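Local coordinates for COPII coat assembly protein SEC16 (Saccharomyces cerevisiae, PDB 3MZK) that helps start assembly of the COPII coat that forms transport vesicles at the endoplasmic reticulum and selects their cargo, and also takes part in autophagy, at residues 356-368 and 399-411. Sequence-based numbering, arbitrary orientation.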
loop_
_atom_site.group_PDB
_atom_site.type_symbol
_atom_site.label_atom_id
_atom_site.label_comp_id
_atom_site.label_asym_id
_atom_site.label_seq_id
_atom_site.Cartn_x
_atom_site.Cartn_y
_atom_site.Cartn_z
ATOM N N LEU B 356 -31.681 -11.008 14.911
ATOM C CA LEU B 356 -32.283 -11.375 16.193
ATOM C C LEU B 356 -33.795 -11.589 16.083
ATOM O O LEU B 356 -34.327 -12.570 16.606
ATOM C CB LEU B 356 -31.957 -10.340 17.271
ATOM C CG LEU B 356 -30.558 -10.479 17.877
ATOM C CD1 LEU B 356 -30.129 -9.209 18.599
ATOM C CD2 LEU B 356 -30.512 -11.679 18.808
ATOM N N PRO B 357 -34.499 -10.671 15.403
ATOM C CA PRO B 357 -35.924 -10.903 15.171
ATOM C C PRO B 357 -36.175 -12.265 14.538
ATOM O O PRO B 357 -37.099 -12.960 14.949
ATOM C CB PRO B 357 -36.291 -9.790 14.194
ATOM C CG PRO B 357 -35.368 -8.694 14.554
ATOM C CD PRO B 357 -34.076 -9.352 14.907
ATOM N N GLN B 358 -35.354 -12.647 13.565
ATOM C CA GLN B 358 -35.544 -13.916 12.874
ATOM C C GLN B 358 -35.353 -15.086 13.826
ATOM O O GLN B 358 -36.027 -16.101 13.698
ATOM C CB GLN B 358 -34.597 -14.043 11.681
ATOM C CG GLN B 358 -34.920 -15.205 10.754
ATOM C CD GLN B 358 -33.939 -15.320 9.593
ATOM O OE1 GLN B 358 -34.339 -15.454 8.435
ATOM N NE2 GLN B 358 -32.648 -15.280 9.903
ATOM N N LYS B 359 -34.439 -14.941 14.782
ATOM C CA LYS B 359 -34.200 -15.985 15.776
ATOM C C LYS B 359 -35.408 -16.187 16.691
ATOM O O LYS B 359 -35.764 -17.320 17.025
ATOM C CB LYS B 359 -32.966 -15.663 16.616
ATOM C CG LYS B 359 -31.660 -15.727 15.853
ATOM C CD LYS B 359 -30.483 -15.626 16.802
ATOM C CE LYS B 359 -29.170 -15.548 16.057
ATOM N NZ LYS B 359 -28.051 -15.280 17.000
ATOM N N ILE B 360 -36.027 -15.082 17.102
ATOM C CA ILE B 360 -37.219 -15.140 17.939
ATOM C C ILE B 360 -38.350 -15.784 17.153
ATOM O O ILE B 360 -39.096 -16.618 17.669
ATOM C CB ILE B 360 -37.647 -13.739 18.407
ATOM C CG1 ILE B 360 -36.519 -13.071 19.195
ATOM C CG2 ILE B 360 -38.914 -13.812 19.251
ATOM C CD1 ILE B 360 -36.866 -11.682 19.673
ATOM N N TYR B 361 -38.464 -15.390 15.892
ATOM C CA TYR B 361 -39.437 -15.974 14.981
ATOM C C TYR B 361 -39.184 -17.470 14.826
ATOM O O TYR B 361 -40.118 -18.258 14.662
ATOM C CB TYR B 361 -39.349 -15.257 13.637
ATOM C CG TYR B 361 -39.894 -16.012 12.455
ATOM C CD1 TYR B 361 -41.238 -16.334 12.366
ATOM C CD2 TYR B 361 -39.062 -16.371 11.403
ATOM C CE1 TYR B 361 -41.734 -17.009 11.267
ATOM C CE2 TYR B 361 -39.547 -17.046 10.306
ATOM C CZ TYR B 361 -40.879 -17.359 10.241
ATOM O OH TYR B 361 -41.350 -18.026 9.144
ATOM N N HIS B 362 -37.911 -17.849 14.886
ATOM C CA HIS B 362 -37.508 -19.248 14.832
ATOM C C HIS B 362 -38.084 -19.972 16.047
ATOM O O HIS B 362 -38.758 -20.989 15.911
ATOM C CB HIS B 362 -35.977 -19.349 14.801
ATOM C CG HIS B 362 -35.449 -20.745 14.669
ATOM N ND1 HIS B 362 -34.109 -21.044 14.782
ATOM C CD2 HIS B 362 -36.080 -21.922 14.434
ATOM C CE1 HIS B 362 -33.935 -22.346 14.627
ATOM N NE2 HIS B 362 -35.113 -22.901 14.416
ATOM N N ALA B 363 -37.825 -19.429 17.233
ATOM C CA ALA B 363 -38.369 -19.984 18.473
ATOM C C ALA B 363 -39.888 -20.093 18.428
ATOM O O ALA B 363 -40.463 -21.054 18.923
ATOM C CB ALA B 363 -37.938 -19.147 19.665
ATOM N N SER B 364 -40.532 -19.096 17.838
ATOM C CA SER B 364 -41.980 -19.112 17.673
ATOM C C SER B 364 -42.409 -20.295 16.811
ATOM O O SER B 364 -43.410 -20.951 17.097
ATOM C CB SER B 364 -42.455 -17.802 17.044
ATOM O OG SER B 364 -43.862 -17.686 17.086
ATOM N N LEU B 365 -41.644 -20.566 15.756
ATOM C CA LEU B 365 -41.947 -21.675 14.857
ATOM C C LEU B 365 -41.816 -23.031 15.539
ATOM O O LEU B 365 -42.524 -23.980 15.200
ATOM C CB LEU B 365 -41.057 -21.626 13.621
ATOM C CG LEU B 365 -41.527 -20.643 12.551
ATOM C CD1 LEU B 365 -40.473 -20.492 11.474
ATOM C CD2 LEU B 365 -42.842 -21.101 11.953
ATOM N N LEU B 366 -40.906 -23.118 16.501
ATOM C CA LEU B 366 -40.740 -24.340 17.273
ATOM C C LEU B 366 -41.950 -24.581 18.167
ATOM O O LEU B 366 -42.401 -25.715 18.319
ATOM C CB LEU B 366 -39.464 -24.271 18.108
ATOM C CG LEU B 366 -38.175 -24.330 17.294
ATOM C CD1 LEU B 366 -36.953 -24.032 18.161
ATOM C CD2 LEU B 366 -38.051 -25.686 16.617
ATOM N N GLN B 367 -42.470 -23.508 18.757
ATOM C CA GLN B 367 -43.675 -23.578 19.575
ATOM C C GLN B 367 -44.837 -24.175 18.799
ATOM O O GLN B 367 -45.489 -25.102 19.271
ATOM C CB GLN B 367 -44.068 -22.185 20.070
ATOM C CG GLN B 367 -45.567 -22.012 20.298
ATOM C CD GLN B 367 -45.947 -22.143 21.753
ATOM O OE1 GLN B 367 -45.253 -21.633 22.631
ATOM N NE2 GLN B 367 -47.048 -22.833 22.018
ATOM N N GLU B 368 -45.104 -23.636 17.613
ATOM C CA GLU B 368 -46.224 -24.106 16.810
ATOM C C GLU B 368 -46.088 -25.587 16.456
ATOM O O GLU B 368 -47.083 -26.282 16.285
ATOM C CB GLU B 368 -46.386 -23.268 15.544
ATOM C CG GLU B 368 -46.641 -21.799 15.801
ATOM C CD GLU B 368 -47.314 -21.102 14.624
ATOM O OE1 GLU B 368 -46.649 -20.880 13.588
ATOM O OE2 GLU B 368 -48.519 -20.776 14.735
ATOM N N LEU B 399 -37.541 -6.211 20.951
ATOM C CA LEU B 399 -37.081 -7.599 21.039
ATOM C C LEU B 399 -37.380 -8.197 22.409
ATOM O O LEU B 399 -37.732 -9.369 22.522
ATOM C CB LEU B 399 -35.581 -7.705 20.756
ATOM C CG LEU B 399 -35.124 -7.490 19.315
ATOM C CD1 LEU B 399 -33.613 -7.304 19.262
ATOM C CD2 LEU B 399 -35.566 -8.644 18.440
ATOM N N THR B 400 -37.239 -7.388 23.449
ATOM C CA THR B 400 -37.491 -7.863 24.798
ATOM C C THR B 400 -38.953 -8.257 24.956
ATOM O O THR B 400 -39.273 -9.329 25.472
ATOM C CB THR B 400 -37.138 -6.802 25.843
ATOM O OG1 THR B 400 -35.755 -6.461 25.715
ATOM C CG2 THR B 400 -37.392 -7.337 27.241
ATOM N N ARG B 401 -39.840 -7.382 24.507
ATOM C CA ARG B 401 -41.266 -7.653 24.588
ATOM C C ARG B 401 -41.610 -8.906 23.790
ATOM O O ARG B 401 -42.225 -9.836 24.307
ATOM C CB ARG B 401 -42.058 -6.455 24.066
ATOM C CG ARG B 401 -43.554 -6.690 23.944
ATOM C CD ARG B 401 -44.217 -5.514 23.252
ATOM N NE ARG B 401 -43.415 -5.039 22.129
ATOM C CZ ARG B 401 -43.391 -5.620 20.935
ATOM N NH1 ARG B 401 -44.132 -6.699 20.709
ATOM N NH2 ARG B 401 -42.630 -5.125 19.969
ATOM N N GLU B 402 -41.193 -8.918 22.528
ATOM C CA GLU B 402 -41.508 -10.011 21.620
ATOM C C GLU B 402 -40.935 -11.322 22.126
ATOM O O GLU B 402 -41.512 -12.389 21.922
ATOM C CB GLU B 402 -40.978 -9.701 20.225
ATOM C CG GLU B 402 -41.614 -8.472 19.604
ATOM C CD GLU B 402 -40.971 -8.079 18.291
ATOM O OE1 GLU B 402 -39.821 -8.506 18.030
ATOM O OE2 GLU B 402 -41.620 -7.340 17.521
ATOM N N LEU B 403 -39.798 -11.235 22.798
ATOM C CA LEU B 403 -39.155 -12.415 23.338
ATOM C C LEU B 403 -39.952 -12.931 24.523
ATOM O O LEU B 403 -40.106 -14.137 24.694
ATOM C CB LEU B 403 -37.722 -12.091 23.754
ATOM C CG LEU B 403 -36.907 -13.246 24.329
ATOM C CD1 LEU B 403 -36.880 -14.413 23.356
ATOM C CD2 LEU B 403 -35.502 -12.772 24.670
ATOM N N SER B 404 -40.464 -12.015 25.339
ATOM C CA SER B 404 -41.317 -12.391 26.465
ATOM C C SER B 404 -42.571 -13.127 26.003
ATOM O O SER B 404 -42.950 -14.147 26.584
ATOM C CB SER B 404 -41.715 -11.165 27.286
ATOM O OG SER B 404 -40.623 -10.702 28.056
ATOM N N GLU B 405 -43.210 -12.605 24.960
ATOM C CA GLU B 405 -44.437 -13.190 24.444
ATOM C C GLU B 405 -44.214 -14.641 24.037
ATOM O O GLU B 405 -44.975 -15.525 24.425
ATOM C CB GLU B 405 -44.965 -12.384 23.255
ATOM C CG GLU B 405 -46.351 -12.809 22.786
ATOM C CD GLU B 405 -47.413 -12.590 23.849
ATOM O OE1 GLU B 405 -47.122 -11.896 24.846
ATOM O OE2 GLU B 405 -48.539 -13.115 23.691
ATOM N N VAL B 406 -43.165 -14.880 23.254
ATOM C CA VAL B 406 -42.840 -16.229 22.813
ATOM C C VAL B 406 -42.482 -17.103 24.007
ATOM O O VAL B 406 -42.922 -18.246 24.109
ATOM C CB VAL B 406 -41.679 -16.231 21.819
ATOM C CG1 VAL B 406 -41.352 -17.651 21.402
ATOM C CG2 VAL B 406 -42.022 -15.376 20.611
ATOM N N ALA B 407 -41.681 -16.556 24.913
ATOM C CA ALA B 407 -41.278 -17.293 26.101
ATOM C C ALA B 407 -42.505 -17.711 26.903
ATOM O O ALA B 407 -42.611 -18.859 27.322
ATOM C CB ALA B 407 -40.333 -16.465 26.950
ATOM N N SER B 408 -43.431 -16.780 27.107
ATOM C CA SER B 408 -44.673 -17.081 27.815
ATOM C C SER B 408 -45.408 -18.247 27.160
ATOM O O SER B 408 -45.832 -19.184 27.835
ATOM C CB SER B 408 -45.589 -15.854 27.854
ATOM O OG SER B 408 -45.006 -14.799 28.596
ATOM N N ARG B 409 -45.554 -18.178 25.841
ATOM C CA ARG B 409 -46.278 -19.192 25.085
ATOM C C ARG B 409 -45.688 -20.591 25.250
ATOM O O ARG B 409 -46.383 -21.591 25.077
ATOM C CB ARG B 409 -46.337 -18.809 23.603
ATOM C CG ARG B 409 -47.463 -17.846 23.261
ATOM C CD ARG B 409 -47.209 -17.115 21.957
ATOM N NE ARG B 409 -46.841 -18.027 20.884
ATOM C CZ ARG B 409 -46.271 -17.644 19.749
ATOM N NH1 ARG B 409 -46.004 -16.362 19.539
ATOM N NH2 ARG B 409 -45.965 -18.543 18.824
ATOM N N LEU B 410 -44.407 -20.655 25.593
ATOM C CA LEU B 410 -43.711 -21.929 25.716
ATOM C C LEU B 410 -43.769 -22.480 27.138
ATOM O O LEU B 410 -42.794 -23.033 27.634
ATOM C CB LEU B 410 -42.254 -21.772 25.274
ATOM C CG LEU B 410 -42.008 -21.460 23.794
ATOM C CD1 LEU B 410 -40.714 -20.691 23.605
ATOM C CD2 LEU B 410 -42.004 -22.730 22.956
ATOM N N SER B 411 -44.915 -22.327 27.793
ATOM C CA SER B 411 -45.088 -22.852 29.144
ATOM C C SER B 411 -46.543 -22.778 29.605
ATOM O O SER B 411 -47.360 -22.084 29.003
ATOM C CB SER B 411 -44.178 -22.114 30.129
ATOM O OG SER B 411 -44.430 -20.721 30.112
#
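Ser364 OG has two partners: Arg409 NH2 donates to it across the helix pair at 2.9 Å, and a polar side chain on the chain of another protein also hydrogen-bonds to it. The N-H of Arg409 points only roughly at the hydroxyl (146°), which lies somewhat tilted from the guanidinium plane. A bend at chi3 (50°) turns the arginine back to this serine, and CG of Gln367 lies at the guanidinium edge, 3.8 Å from NH2. CB of Gln367 meets Leu410 CD2 at 3.6 Å, where the second helix ends. Replacing Gln367 with alanine would take away the CG lying against the guanidinium and would probably leave Arg409 freer to swing away from Ser364.

Most of the remaining contact is apolar. Ile360 is a knob in the hole formed by Leu399, Glu402, Leu403 and Val406: its CD1 reaches Leu399 CD2 (3.5 Å), while CG2 meets Val406 CG2 (3.7 Å). Further back, Leu399 straddles Leu356 and Pro357, one methyl on each.

Segments 356-368 and 399-409 run nearly parallel, their axes 14° apart and 9.8 Å at closest approach, within the alpha-helical Sec23-binding domain. Helix 372-387 connects them and packs on both through Lys359 and Leu410, while helix 330-344 covers Tyr361 and Leu365. Gln367 O accepts from Asn23 ND2, tying this pair to the turn before strand 24-28.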